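Local coordinates for protein exotoxin 5 (Staphylococcus aureus subsp. aureus COL, PDB 3R2I) that is of unknown function but, as a secreted superantigen-like protein of the staphylococcal exotoxin family, probably acts on host immune factors, at residues L182-L193 and H219-L227; Y134-K142 and S228-M236. All coordinates share one frame; numbering follows the deposited sequence.

The chain joins an OB-fold domain to a beta-grasp domain, and the two contacts lie side by side, one inside the beta-grasp domain and one across the domain boundary, their centres about 13 Å apart. In contact 1, helix 182-197 packs across a face of the five-stranded sheet, here over its outermost strand 218-222 and the loop after it. Contact 2 is part of the interdomain seam: strand 133-141 of the OB-fold meets residues 228-236, which continue directly from that loop. Along the chain the order is 134-142, 182-193, 219-227, 228-236, so contact 2 encloses contact 1. Lys-183 NZ bonds to Val-136 O, Leu-182 pairs with Asp-234 through the backbone, and Arg-231 probably bonds to Glu-220 O, linking helix and outermost strand to the domain boundary.

Contact 1. Residues L182-L193 and H219-L227; sequences LKELDFKIRKLL and HEIDLSEKL
Arg-190 reaches from helix 182-193 into the turn after strand 219-222 and donates hydrogen bonds from NH1 (2.8 Å) and NH2 (2.9 Å) to one backbone oxygen, Glu-225 O. That oxygen sits in the guanidinium plane, and NH2 approaches it in the plane of the carbonyl while NH1 comes from above. One turn back on the helix, Asp-186 receives NE of Arg-190 at 2.7 Å on the syn side of OD2 but tilted out of the carboxylate plane, a salt bridge that fixes the rotation of the guanidinium. Tyr-67 OH of helix 57-68 bonds to Asp-186 OD1.

Apolar groups line this polar centre. With CG anti to the backbone N (chi1 173°), the Asp-186 carboxylate is set between Ile-221, whose CG2 lies 3.3 Å from OD2, and Leu-227, whose CB covers OD1. At one end Leu-182 CD1 meets Ile-221 CD1 at 3.9 Å, the two side chains running past each other in opposite senses; at the other, Leu-193 crosses Leu-223 nearly at a right angle, CD1 to CD1 4.0 Å. In this beta-grasp domain the helix thus holds the loop through two arginine bonds to a main-chain carbonyl, while the ion pair within the helix orients the arginine and probably offsets its charge.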
loop_
_atom_site.group_PDB
_atom_site.type_symbol
_atom_site.label_atom_id
_atom_site.label_comp_id
_atom_site.label_asym_id
_atom_site.label_seq_id
_atom_site.Cartn_x
_atom_site.Cartn_y
_atom_site.Cartn_z
ATOM N N LEU A 182 1.153 5.364 0.854
ATOM C CA LEU A 182 2.001 4.821 -0.180
ATOM C C LEU A 182 1.852 3.268 -0.165
ATOM O O LEU A 182 1.880 2.622 -1.204
ATOM C CB LEU A 182 3.443 5.249 0.091
ATOM C CG LEU A 182 4.502 4.754 -0.886
ATOM C CD1 LEU A 182 4.256 5.291 -2.322
ATOM C CD2 LEU A 182 5.832 5.203 -0.380
ATOM N N LYS A 183 1.664 2.702 1.028
ATOM C CA LYS A 183 1.483 1.283 1.218
ATOM C C LYS A 183 0.371 0.822 0.331
ATOM O O LYS A 183 0.465 -0.204 -0.299
ATOM C CB LYS A 183 1.042 0.978 2.678
ATOM C CG LYS A 183 0.858 -0.521 3.048
ATOM C CD LYS A 183 0.220 -0.648 4.399
ATOM C CE LYS A 183 -0.019 -2.059 4.863
ATOM N NZ LYS A 183 1.247 -2.884 4.977
ATOM N N GLU A 184 -0.721 1.573 0.316
ATOM C CA GLU A 184 -1.891 1.151 -0.473
ATOM C C GLU A 184 -1.642 1.194 -1.954
ATOM O O GLU A 184 -2.036 0.300 -2.695
ATOM C CB GLU A 184 -3.112 1.991 -0.093
ATOM C CG GLU A 184 -4.343 1.771 -0.995
ATOM C CD GLU A 184 -5.629 2.310 -0.382
ATOM O OE1 GLU A 184 -5.632 2.700 0.826
ATOM O OE2 GLU A 184 -6.647 2.305 -1.117
ATOM N N LEU A 185 -1.018 2.270 -2.407
ATOM C CA LEU A 185 -0.734 2.421 -3.830
ATOM C C LEU A 185 0.200 1.311 -4.294
ATOM O O LEU A 185 -0.043 0.647 -5.301
ATOM C CB LEU A 185 -0.130 3.776 -4.097
ATOM C CG LEU A 185 -1.051 4.907 -3.711
ATOM C CD1 LEU A 185 -0.369 6.235 -3.976
ATOM C CD2 LEU A 185 -2.417 4.813 -4.430
ATOM N N ASP A 186 1.263 1.105 -3.542
ATOM C CA ASP A 186 2.223 0.057 -3.836
ATOM C C ASP A 186 1.541 -1.313 -3.924
ATOM O O ASP A 186 1.761 -2.092 -4.851
ATOM C CB ASP A 186 3.259 0.034 -2.720
ATOM C CG ASP A 186 4.243 -1.155 -2.813
ATOM O OD1 ASP A 186 4.202 -2.006 -1.876
ATOM O OD2 ASP A 186 5.052 -1.221 -3.773
ATOM N N PHE A 187 0.680 -1.603 -2.971
ATOM C CA PHE A 187 0.065 -2.906 -2.946
ATOM C C PHE A 187 -0.892 -3.125 -4.101
ATOM O O PHE A 187 -0.807 -4.121 -4.805
ATOM C CB PHE A 187 -0.687 -3.102 -1.629
ATOM C CG PHE A 187 -1.078 -4.525 -1.387
ATOM C CD1 PHE A 187 -2.320 -4.978 -1.691
ATOM C CD2 PHE A 187 -0.156 -5.417 -0.952
ATOM C CE1 PHE A 187 -2.648 -6.310 -1.488
ATOM C CE2 PHE A 187 -0.483 -6.718 -0.756
ATOM C CZ PHE A 187 -1.737 -7.153 -1.017
ATOM N N LYS A 188 -1.789 -2.176 -4.317
ATOM C CA LYS A 188 -2.782 -2.351 -5.367
ATOM C C LYS A 188 -2.175 -2.374 -6.770
ATOM O O LYS A 188 -2.618 -3.147 -7.647
ATOM C CB LYS A 188 -3.892 -1.305 -5.238
ATOM C CG LYS A 188 -4.745 -1.491 -3.984
ATOM C CD LYS A 188 -5.852 -0.386 -3.852
ATOM C CE LYS A 188 -6.783 -0.665 -2.640
ATOM N NZ LYS A 188 -7.845 0.379 -2.333
ATOM N N ILE A 189 -1.145 -1.561 -6.985
ATOM C CA ILE A 189 -0.517 -1.533 -8.302
ATOM C C ILE A 189 0.232 -2.841 -8.553
ATOM O O ILE A 189 0.116 -3.435 -9.643
ATOM C CB ILE A 189 0.410 -0.344 -8.450
ATOM C CG1 ILE A 189 -0.425 0.954 -8.397
ATOM C CG2 ILE A 189 1.173 -0.446 -9.780
ATOM C CD1 ILE A 189 0.377 2.249 -8.156
ATOM N N ARG A 190 0.979 -3.320 -7.550
ATOM C CA ARG A 190 1.689 -4.579 -7.728
ATOM C C ARG A 190 0.741 -5.757 -7.957
ATOM O O ARG A 190 1.002 -6.630 -8.796
ATOM C CB ARG A 190 2.660 -4.852 -6.583
ATOM C CG ARG A 190 3.780 -3.817 -6.454
ATOM C CD ARG A 190 4.982 -4.436 -5.762
ATOM N NE ARG A 190 5.801 -3.525 -4.970
ATOM C CZ ARG A 190 7.039 -3.798 -4.555
ATOM N NH1 ARG A 190 7.686 -4.911 -4.931
ATOM N NH2 ARG A 190 7.658 -2.928 -3.801
ATOM N N LYS A 191 -0.376 -5.769 -7.251
ATOM C CA LYS A 191 -1.370 -6.830 -7.425
ATOM C C LYS A 191 -1.884 -6.851 -8.862
ATOM O O LYS A 191 -1.998 -7.915 -9.488
ATOM C CB LYS A 191 -2.533 -6.670 -6.447
ATOM C CG LYS A 191 -3.535 -7.826 -6.622
ATOM C CD LYS A 191 -4.679 -7.896 -5.631
ATOM C CE LYS A 191 -4.235 -8.260 -4.245
ATOM N NZ LYS A 191 -5.459 -8.732 -3.501
ATOM N N LEU A 192 -2.176 -5.668 -9.397
ATOM C CA LEU A 192 -2.588 -5.546 -10.798
ATOM C C LEU A 192 -1.455 -6.016 -11.731
ATOM O O LEU A 192 -1.695 -6.729 -12.698
ATOM C CB LEU A 192 -3.014 -4.105 -11.105
ATOM C CG LEU A 192 -3.355 -3.724 -12.557
ATOM C CD1 LEU A 192 -4.082 -2.375 -12.569
ATOM C CD2 LEU A 192 -2.117 -3.644 -13.438
ATOM N N LEU A 193 -0.214 -5.639 -11.435
ATOM C CA LEU A 193 0.913 -6.070 -12.288
ATOM C C LEU A 193 1.062 -7.568 -12.244
ATOM O O LEU A 193 1.423 -8.173 -13.243
ATOM C CB LEU A 193 2.218 -5.426 -11.906
ATOM C CG LEU A 193 2.287 -3.909 -12.021
ATOM C CD1 LEU A 193 3.581 -3.431 -11.373
ATOM C CD2 LEU A 193 2.156 -3.412 -13.486
ATOM N N HIS A 219 7.380 9.624 -5.882
ATOM C CA HIS A 219 7.666 8.494 -5.034
ATOM C C HIS A 219 8.040 7.343 -5.951
ATOM O O HIS A 219 7.241 6.942 -6.801
ATOM C CB HIS A 219 6.436 8.103 -4.210
ATOM C CG HIS A 219 5.870 9.223 -3.396
ATOM N ND1 HIS A 219 6.331 9.533 -2.135
ATOM C CD2 HIS A 219 4.881 10.113 -3.662
ATOM C CE1 HIS A 219 5.659 10.573 -1.661
ATOM N NE2 HIS A 219 4.772 10.945 -2.568
ATOM N N GLU A 220 9.256 6.838 -5.806
ATOM C CA GLU A 220 9.743 5.705 -6.582
ATOM C C GLU A 220 9.825 4.411 -5.761
ATOM O O GLU A 220 10.437 4.368 -4.698
ATOM C CB GLU A 220 11.142 5.953 -7.144
ATOM C CG GLU A 220 11.198 7.047 -8.195
ATOM C CD GLU A 220 12.526 7.066 -8.947
ATOM O OE1 GLU A 220 13.167 5.976 -9.124
ATOM O OE2 GLU A 220 12.888 8.182 -9.369
ATOM N N ILE A 221 9.311 3.346 -6.352
ATOM C CA ILE A 221 9.265 2.045 -5.736
ATOM C C ILE A 221 9.939 1.046 -6.664
ATOM O O ILE A 221 9.562 0.930 -7.837
ATOM C CB ILE A 221 7.822 1.614 -5.550
ATOM C CG1 ILE A 221 7.071 2.598 -4.626
ATOM C CG2 ILE A 221 7.767 0.171 -4.956
ATOM C CD1 ILE A 221 5.557 2.408 -4.607
ATOM N N ASP A 222 10.930 0.333 -6.146
ATOM C CA ASP A 222 11.664 -0.665 -6.920
ATOM C C ASP A 222 10.897 -1.992 -6.814
ATOM O O ASP A 222 10.698 -2.507 -5.706
ATOM C CB ASP A 222 13.075 -0.721 -6.354
ATOM C CG ASP A 222 13.938 -1.798 -6.960
ATOM O OD1 ASP A 222 13.481 -2.577 -7.820
ATOM O OD2 ASP A 222 15.104 -1.870 -6.523
ATOM N N LEU A 223 10.433 -2.516 -7.952
ATOM C CA LEU A 223 9.684 -3.773 -7.980
ATOM C C LEU A 223 10.448 -5.016 -7.548
ATOM O O LEU A 223 9.817 -6.035 -7.178
ATOM C CB LEU A 223 9.071 -4.020 -9.369
ATOM C CG LEU A 223 8.030 -3.000 -9.851
ATOM C CD1 LEU A 223 7.543 -3.264 -11.258
ATOM C CD2 LEU A 223 6.854 -2.980 -8.848
ATOM N N SER A 224 11.786 -4.946 -7.558
ATOM C CA SER A 224 12.616 -6.092 -7.199
ATOM C C SER A 224 12.728 -6.352 -5.688
ATOM O O SER A 224 13.340 -7.317 -5.267
ATOM C CB SER A 224 14.025 -5.918 -7.777
ATOM O OG SER A 224 14.732 -4.925 -7.047
ATOM N N GLU A 225 12.139 -5.475 -4.885
ATOM C CA GLU A 225 12.141 -5.616 -3.456
ATOM C C GLU A 225 10.770 -5.243 -2.915
ATOM O O GLU A 225 10.062 -4.430 -3.500
ATOM C CB GLU A 225 13.084 -4.593 -2.807
ATOM C CG GLU A 225 14.561 -4.668 -3.109
ATOM C CD GLU A 225 15.367 -3.705 -2.200
ATOM O OE1 GLU A 225 16.542 -4.013 -1.875
ATOM O OE2 GLU A 225 14.809 -2.666 -1.769
ATOM N N LYS A 226 10.467 -5.733 -1.731
ATOM C CA LYS A 226 9.228 -5.414 -1.024
ATOM C C LYS A 226 9.350 -4.022 -0.444
ATOM O O LYS A 226 10.437 -3.626 0.004
ATOM C CB LYS A 226 9.102 -6.386 0.131
ATOM C CG LYS A 226 7.860 -6.260 1.018
ATOM C CD LYS A 226 7.901 -7.391 2.063
ATOM C CE LYS A 226 6.716 -7.316 3.012
ATOM N NZ LYS A 226 6.724 -8.345 4.079
ATOM N N LEU A 227 8.252 -3.280 -0.399
ATOM C CA LEU A 227 8.332 -1.925 0.158
ATOM C C LEU A 227 8.910 -2.024 1.587
ATOM O O LEU A 227 8.559 -2.949 2.298
ATOM C CB LEU A 227 6.946 -1.287 0.193
ATOM C CG LEU A 227 6.852 0.203 0.516
ATOM C CD1 LEU A 227 7.490 1.007 -0.602
ATOM C CD2 LEU A 227 5.368 0.565 0.660
HETATM O O HOH W 1 10.292 -1.408 -3.209
#

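Contact 2. Residues Y134-K142 and S228-M236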
loop_
_atom_site.group_PDB
_atom_site.type_symbol
_atom_site.label_atom_id
_atom_site.label_comp_id
_atom_site.label_asym_id
_atom_site.label_seq_id
_atom_site.Cartn_x
_atom_site.Cartn_y
_atom_site.Cartn_z
ATOM N N TYR A 134 -2.200 -9.188 11.222
ATOM C CA TYR A 134 -1.082 -8.410 11.715
ATOM C C TYR A 134 -0.550 -7.632 10.526
ATOM O O TYR A 134 -0.038 -8.252 9.598
ATOM C CB TYR A 134 0.005 -9.366 12.241
ATOM C CG TYR A 134 -0.357 -10.119 13.496
ATOM C CD1 TYR A 134 0.608 -10.433 14.444
ATOM C CD2 TYR A 134 -1.673 -10.472 13.780
ATOM C CE1 TYR A 134 0.281 -11.150 15.592
ATOM C CE2 TYR A 134 -1.996 -11.156 14.938
ATOM C CZ TYR A 134 -1.015 -11.505 15.826
ATOM O OH TYR A 134 -1.354 -12.205 16.968
ATOM N N SER A 135 -0.705 -6.295 10.526
ATOM C CA SER A 135 -0.240 -5.461 9.399
ATOM C C SER A 135 0.631 -4.319 9.920
ATOM O O SER A 135 0.602 -4.038 11.123
ATOM C CB SER A 135 -1.419 -4.938 8.557
ATOM O OG SER A 135 -0.983 -4.141 7.441
ATOM N N VAL A 136 1.446 -3.739 9.026
ATOM C CA VAL A 136 2.318 -2.626 9.345
ATOM C C VAL A 136 1.861 -1.330 8.655
ATOM O O VAL A 136 1.650 -1.303 7.440
ATOM C CB VAL A 136 3.789 -2.914 8.939
ATOM C CG1 VAL A 136 4.681 -1.729 9.285
ATOM C CG2 VAL A 136 4.327 -4.164 9.608
ATOM N N GLY A 137 1.655 -0.271 9.427
ATOM C CA GLY A 137 1.287 1.037 8.867
ATOM C C GLY A 137 -0.060 1.157 8.199
ATOM O O GLY A 137 -1.050 0.592 8.668
ATOM N N GLY A 138 -0.106 1.905 7.101
ATOM C CA GLY A 138 -1.335 2.063 6.357
ATOM C C GLY A 138 -2.419 2.903 7.011
ATOM O O GLY A 138 -3.584 2.831 6.605
ATOM N N ILE A 139 -2.026 3.757 7.953
ATOM C CA ILE A 139 -2.956 4.581 8.732
ATOM C C ILE A 139 -3.106 5.951 8.138
ATOM O O ILE A 139 -2.135 6.641 7.950
ATOM C CB ILE A 139 -2.441 4.703 10.163
ATOM C CG1 ILE A 139 -2.204 3.302 10.762
ATOM C CG2 ILE A 139 -3.405 5.489 11.069
ATOM C CD1 ILE A 139 -1.179 3.331 11.911
ATOM N N THR A 140 -4.336 6.326 7.808
ATOM C CA THR A 140 -4.634 7.644 7.229
ATOM C C THR A 140 -5.800 8.258 7.958
ATOM O O THR A 140 -6.467 7.583 8.705
ATOM C CB THR A 140 -5.045 7.520 5.737
ATOM O OG1 THR A 140 -6.105 6.566 5.619
ATOM C CG2 THR A 140 -3.848 7.057 4.856
ATOM N N LYS A 141 -6.016 9.545 7.764
ATOM C CA LYS A 141 -7.157 10.224 8.323
ATOM C C LYS A 141 -8.328 10.033 7.372
ATOM O O LYS A 141 -8.184 10.187 6.160
ATOM C CB LYS A 141 -6.869 11.705 8.509
ATOM C CG LYS A 141 -5.842 11.982 9.587
ATOM C CD LYS A 141 -5.680 13.509 9.872
ATOM C CE LYS A 141 -4.610 13.740 10.932
ATOM N NZ LYS A 141 -4.375 15.180 11.222
ATOM N N LYS A 142 -9.491 9.685 7.909
ATOM C CA LYS A 142 -10.662 9.454 7.058
ATOM C C LYS A 142 -11.069 10.709 6.290
ATOM O O LYS A 142 -10.707 11.830 6.679
ATOM C CB LYS A 142 -11.866 8.990 7.886
ATOM C CG LYS A 142 -12.549 10.123 8.693
ATOM C CD LYS A 142 -13.690 9.570 9.528
ATOM C CE LYS A 142 -14.460 10.676 10.237
ATOM N NZ LYS A 142 -15.514 10.115 11.150
ATOM N N SER A 228 9.793 -1.108 2.002
ATOM C CA SER A 228 10.362 -1.200 3.336
ATOM C C SER A 228 9.254 -0.937 4.342
ATOM O O SER A 228 8.303 -0.262 4.039
ATOM C CB SER A 228 11.470 -0.163 3.554
ATOM O OG SER A 228 10.904 1.143 3.448
ATOM N N PHE A 229 9.372 -1.467 5.542
ATOM C CA PHE A 229 8.359 -1.204 6.551
ATOM C C PHE A 229 8.226 0.277 6.873
ATOM O O PHE A 229 7.140 0.755 7.175
ATOM C CB PHE A 229 8.653 -1.965 7.867
ATOM C CG PHE A 229 8.617 -3.464 7.720
ATOM C CD1 PHE A 229 9.734 -4.224 7.970
ATOM C CD2 PHE A 229 7.461 -4.100 7.267
ATOM C CE1 PHE A 229 9.708 -5.616 7.836
ATOM C CE2 PHE A 229 7.407 -5.474 7.111
ATOM C CZ PHE A 229 8.542 -6.246 7.381
ATOM N N GLU A 230 9.319 1.010 6.838
ATOM C CA GLU A 230 9.221 2.420 7.175
ATOM C C GLU A 230 8.374 3.257 6.186
ATOM O O GLU A 230 7.682 4.218 6.584
ATOM C CB GLU A 230 10.599 3.013 7.395
ATOM C CG GLU A 230 10.507 4.460 7.949
ATOM C CD GLU A 230 11.662 4.839 8.870
ATOM O OE1 GLU A 230 12.393 5.791 8.501
ATOM O OE2 GLU A 230 11.847 4.172 9.937
ATOM N N ARG A 231 8.356 2.849 4.918
ATOM C CA ARG A 231 7.603 3.573 3.917
ATOM C C ARG A 231 6.130 3.199 3.950
ATOM O O ARG A 231 5.297 3.853 3.361
ATOM C CB ARG A 231 8.236 3.386 2.562
ATOM C CG ARG A 231 9.669 3.951 2.529
ATOM C CD ARG A 231 10.328 3.666 1.179
ATOM N NE ARG A 231 9.758 4.441 0.078
ATOM C CZ ARG A 231 9.982 4.216 -1.226
ATOM N NH1 ARG A 231 10.686 3.165 -1.642
ATOM N NH2 ARG A 231 9.460 5.033 -2.136
ATOM N N MET A 232 5.805 2.168 4.696
ATOM C CA MET A 232 4.424 1.757 4.854
ATOM C C MET A 232 3.634 2.753 5.722
ATOM O O MET A 232 2.410 2.591 5.900
ATOM C CB MET A 232 4.359 0.356 5.460
ATOM C CG MET A 232 4.847 -0.728 4.535
ATOM S SD MET A 232 4.669 -2.343 5.269
ATOM C CE MET A 232 5.368 -3.313 3.912
ATOM N N PHE A 233 4.317 3.765 6.265
ATOM C CA PHE A 233 3.644 4.811 7.055
ATOM C C PHE A 233 3.454 6.109 6.291
ATOM O O PHE A 233 2.672 6.940 6.716
ATOM C CB PHE A 233 4.385 5.095 8.357
ATOM C CG PHE A 233 4.463 3.900 9.237
ATOM C CD1 PHE A 233 3.514 3.683 10.209
ATOM C CD2 PHE A 233 5.422 2.935 9.008
ATOM C CE1 PHE A 233 3.554 2.548 10.977
ATOM C CE2 PHE A 233 5.474 1.787 9.780
ATOM C CZ PHE A 233 4.562 1.592 10.765
ATOM N N ASP A 234 4.170 6.295 5.182
ATOM C CA ASP A 234 4.029 7.518 4.404
ATOM C C ASP A 234 2.629 7.629 3.827
ATOM O O ASP A 234 2.050 6.667 3.316
ATOM C CB ASP A 234 5.007 7.576 3.244
ATOM C CG ASP A 234 6.446 7.574 3.672
ATOM O OD1 ASP A 234 6.764 7.494 4.876
ATOM O OD2 ASP A 234 7.276 7.657 2.755
ATOM N N VAL A 235 2.179 8.863 3.805
ATOM C CA VAL A 235 0.861 9.259 3.390
ATOM C C VAL A 235 0.933 10.447 2.418
ATOM O O VAL A 235 1.931 11.162 2.392
ATOM C CB VAL A 235 0.154 9.599 4.711
ATOM C CG1 VAL A 235 -0.437 11.010 4.772
ATOM C CG2 VAL A 235 -0.676 8.484 5.175
ATOM N N MET A 236 -0.109 10.637 1.610
ATOM C CA MET A 236 -0.158 11.768 0.686
ATOM C C MET A 236 -1.616 12.073 0.325
ATOM O O MET A 236 -2.478 11.242 0.546
ATOM C CB MET A 236 0.610 11.420 -0.579
ATOM C CG MET A 236 -0.117 10.398 -1.446
ATOM S SD MET A 236 0.931 9.632 -2.712
ATOM C CE MET A 236 1.892 8.512 -1.667
HETATM O O HOH W 2 0.391 5.825 8.226
#
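Strand 134-136 breaks at Gly-137 and Gly-138, both at positive phi, and there the backbone passes close to the turn 229-233, with Gly-138 N donating to Met-232 O at 2.9 Å and nearly along the C=O axis. This is part of the seam of the two-domain superantigen fold, OB-fold strand against beta-grasp connection.

A CB on Gly-137 would run into Met-232 O; its bare CA instead lies over one face of the Phe-233 ring, 3.8 Å from the centroid, a CH-pi contact offset toward the rim, and also makes a CH...O contact with Met-232 O. Val-136 is the hub of the apolar packing and uses three atoms. With CG1 anti to the backbone nitrogen (chi1 180°), that methyl meets Phe-233 CZ at 3.6 Å, while CG2 turns to Phe-229 CD2 at 3.9 Å and CB rests against Met-232 SD. Met-232 CB also lies beside Val-136 O.

Farther along, Thr-140 CG2 and Val-235 CG2 lie 3.5 Å apart, a close approach left doubtful by the unstaggered Val-235 side chain. A water bridges the segments, donating to Ile-139 O at 2.7 Å and to Phe-233 O at 3.0 Å.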